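Cellulose binding protein (Clavibacter michiganensis, PDB 4JJO) probably binds cellulose and helps loosen plant cell walls, as the expansin part of a longer protein that is probably an endo-acting cellulase. Local coordinates at residues 138-143 against 166-171. Sequence-based numbering, arbitrary orientation.
Sequences EIQAGR and PLTVKV
Glu138 and Lys170 face each other as an antiparallel hydrogen-bonded pair, each giving its N-H to the other's carbonyl: Glu138 N to Lys170 O at 2.9 Å, and Lys170 N to Glu138 O at 2.8 Å. Their side chains then run side by side off the same face of the sheet. Lys170 starts with CG anti to its backbone N and bends at chi3 (59°), which brings CE to 3.5 Å from Glu138 OE1, while NZ stays 4.5 Å from that oxygen, too long for a salt bridge. The ammonium group instead makes a cation-pi contact with Trp145, on the strand flanking 138-141. The C-terminal expansin domain is an immunoglobulin-like beta-sandwich, and 138-141 and 167-171 are neighbouring antiparallel strands in it, with strand 178-184 on the other side of 167-171. Ile139 and Val169, the next pair, turn to the opposite face and are buried there, where both touch Leu125; Ile139 CD1 also meets Leu167 CD2 at 4.3 Å. Beyond them Gln140 N reaches Thr168 O at 2.9 Å, the last direct backbone bond before the strands splay. A water takes over, donating to Gln140 O and accepting from Thr168 N. On the face that carries Glu138, the Gln140 side chain lies alongside Thr168, its amide oxygen OE1 3.2 Å from Thr168 CB, and both residues also pack on Trp145.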
loop_
_atom_site.group_PDB
_atom_site.type_symbol
_atom_site.label_atom_id
_atom_site.label_comp_id
_atom_site.label_asym_id
_atom_site.label_seq_id
_atom_site.Cartn_x
_atom_site.Cartn_y
_atom_site.Cartn_z
ATOM N N GLU A 138 13.719 -4.041 7.279
ATOM C CA GLU A 138 14.741 -4.107 8.319
ATOM C C GLU A 138 15.432 -2.763 8.515
ATOM O O GLU A 138 15.617 -2.002 7.565
ATOM C CB GLU A 138 15.792 -5.162 7.961
ATOM C CG GLU A 138 15.275 -6.589 7.927
ATOM C CD GLU A 138 16.222 -7.524 7.197
ATOM O OE1 GLU A 138 16.381 -7.365 5.969
ATOM O OE2 GLU A 138 16.813 -8.409 7.850
ATOM N N ILE A 139 15.815 -2.480 9.757
ATOM C CA ILE A 139 16.602 -1.294 10.073
ATOM C C ILE A 139 18.000 -1.711 10.512
ATOM O O ILE A 139 18.163 -2.672 11.264
ATOM C CB ILE A 139 15.952 -0.453 11.185
ATOM C CG1 ILE A 139 14.613 0.110 10.704
ATOM C CG2 ILE A 139 16.883 0.678 11.604
ATOM C CD1 ILE A 139 13.884 0.948 11.736
ATOM N N GLN A 140 19.007 -0.984 10.043
ATOM C CA GLN A 140 20.391 -1.331 10.333
ATOM C C GLN A 140 20.724 -1.107 11.801
ATOM O O GLN A 140 20.375 -0.075 12.376
ATOM C CB GLN A 140 21.342 -0.522 9.450
ATOM C CG GLN A 140 22.770 -1.045 9.454
ATOM C CD GLN A 140 23.521 -0.700 8.181
ATOM O OE1 GLN A 140 23.378 0.396 7.638
ATOM N NE2 GLN A 140 24.317 -1.641 7.694
ATOM N N ALA A 141 21.391 -2.091 12.395
ATOM C CA ALA A 141 21.838 -2.012 13.779
ATOM C C ALA A 141 23.300 -2.421 13.836
ATOM O O ALA A 141 23.616 -3.605 13.947
ATOM C CB ALA A 141 21.001 -2.920 14.653
ATOM N N GLY A 142 24.188 -1.436 13.758
ATOM C CA GLY A 142 25.607 -1.703 13.618
ATOM C C GLY A 142 25.867 -2.213 12.216
ATOM O O GLY A 142 25.711 -1.474 11.242
ATOM N N ARG A 143 26.259 -3.479 12.111
ATOM C CA ARG A 143 26.318 -4.143 10.817
ATOM C C ARG A 143 25.406 -5.370 10.813
ATOM O O ARG A 143 25.577 -6.287 10.008
ATOM C CB ARG A 143 27.759 -4.499 10.438
ATOM C CG ARG A 143 28.517 -5.337 11.453
ATOM C CD ARG A 143 29.872 -5.740 10.889
ATOM N NE ARG A 143 30.460 -6.878 11.595
ATOM C CZ ARG A 143 31.529 -6.823 12.388
ATOM N NH1 ARG A 143 32.172 -5.681 12.606
ATOM N NH2 ARG A 143 31.964 -7.931 12.970
ATOM N N PRO A 166 21.244 8.677 11.637
ATOM C CA PRO A 166 20.561 8.383 10.372
ATOM C C PRO A 166 20.162 6.918 10.270
ATOM O O PRO A 166 20.946 6.044 10.641
ATOM C CB PRO A 166 21.616 8.717 9.308
ATOM C CG PRO A 166 22.660 9.520 10.009
ATOM C CD PRO A 166 22.645 9.071 11.427
ATOM N N LEU A 167 18.956 6.658 9.778
ATOM C CA LEU A 167 18.480 5.292 9.607
ATOM C C LEU A 167 18.852 4.743 8.239
ATOM O O LEU A 167 18.786 5.451 7.231
ATOM C CB LEU A 167 16.960 5.219 9.767
ATOM C CG LEU A 167 16.375 5.288 11.177
ATOM C CD1 LEU A 167 16.756 6.585 11.856
ATOM C CD2 LEU A 167 14.862 5.130 11.112
ATOM N N THR A 168 19.247 3.477 8.214
ATOM C CA THR A 168 19.388 2.743 6.966
ATOM C C THR A 168 18.341 1.640 6.957
ATOM O O THR A 168 18.302 0.799 7.857
ATOM C CB THR A 168 20.792 2.138 6.799
ATOM O OG1 THR A 168 21.760 3.190 6.710
ATOM C CG2 THR A 168 20.859 1.297 5.533
ATOM N N VAL A 169 17.481 1.660 5.945
ATOM C CA VAL A 169 16.358 0.737 5.881
ATOM C C VAL A 169 16.469 -0.176 4.672
ATOM O O VAL A 169 16.660 0.286 3.549
ATOM C CB VAL A 169 15.022 1.498 5.801
ATOM C CG1 VAL A 169 13.858 0.523 5.694
ATOM C CG2 VAL A 169 14.853 2.405 7.007
ATOM N N LYS A 170 16.347 -1.476 4.912
ATOM C CA LYS A 170 16.351 -2.451 3.834
ATOM C C LYS A 170 14.957 -3.013 3.622
ATOM O O LYS A 170 14.352 -3.573 4.537
ATOM C CB LYS A 170 17.322 -3.590 4.125
ATOM C CG LYS A 170 17.348 -4.637 3.028
ATOM C CD LYS A 170 18.700 -5.307 2.928
ATOM C CE LYS A 170 19.083 -5.991 4.226
ATOM N NZ LYS A 170 20.392 -6.685 4.101
ATOM N N VAL A 171 14.457 -2.860 2.401
ATOM C CA VAL A 171 13.140 -3.356 2.038
ATOM C C VAL A 171 13.270 -4.422 0.953
ATOM O O VAL A 171 13.831 -4.175 -0.117
ATOM C CB VAL A 171 12.236 -2.219 1.540
ATOM C CG1 VAL A 171 10.823 -2.724 1.311
ATOM C CG2 VAL A 171 12.234 -1.071 2.540
HETATM O O HOH W 1 14.586 -6.319 4.041
HETATM O O HOH W 2 20.047 2.517 10.976
#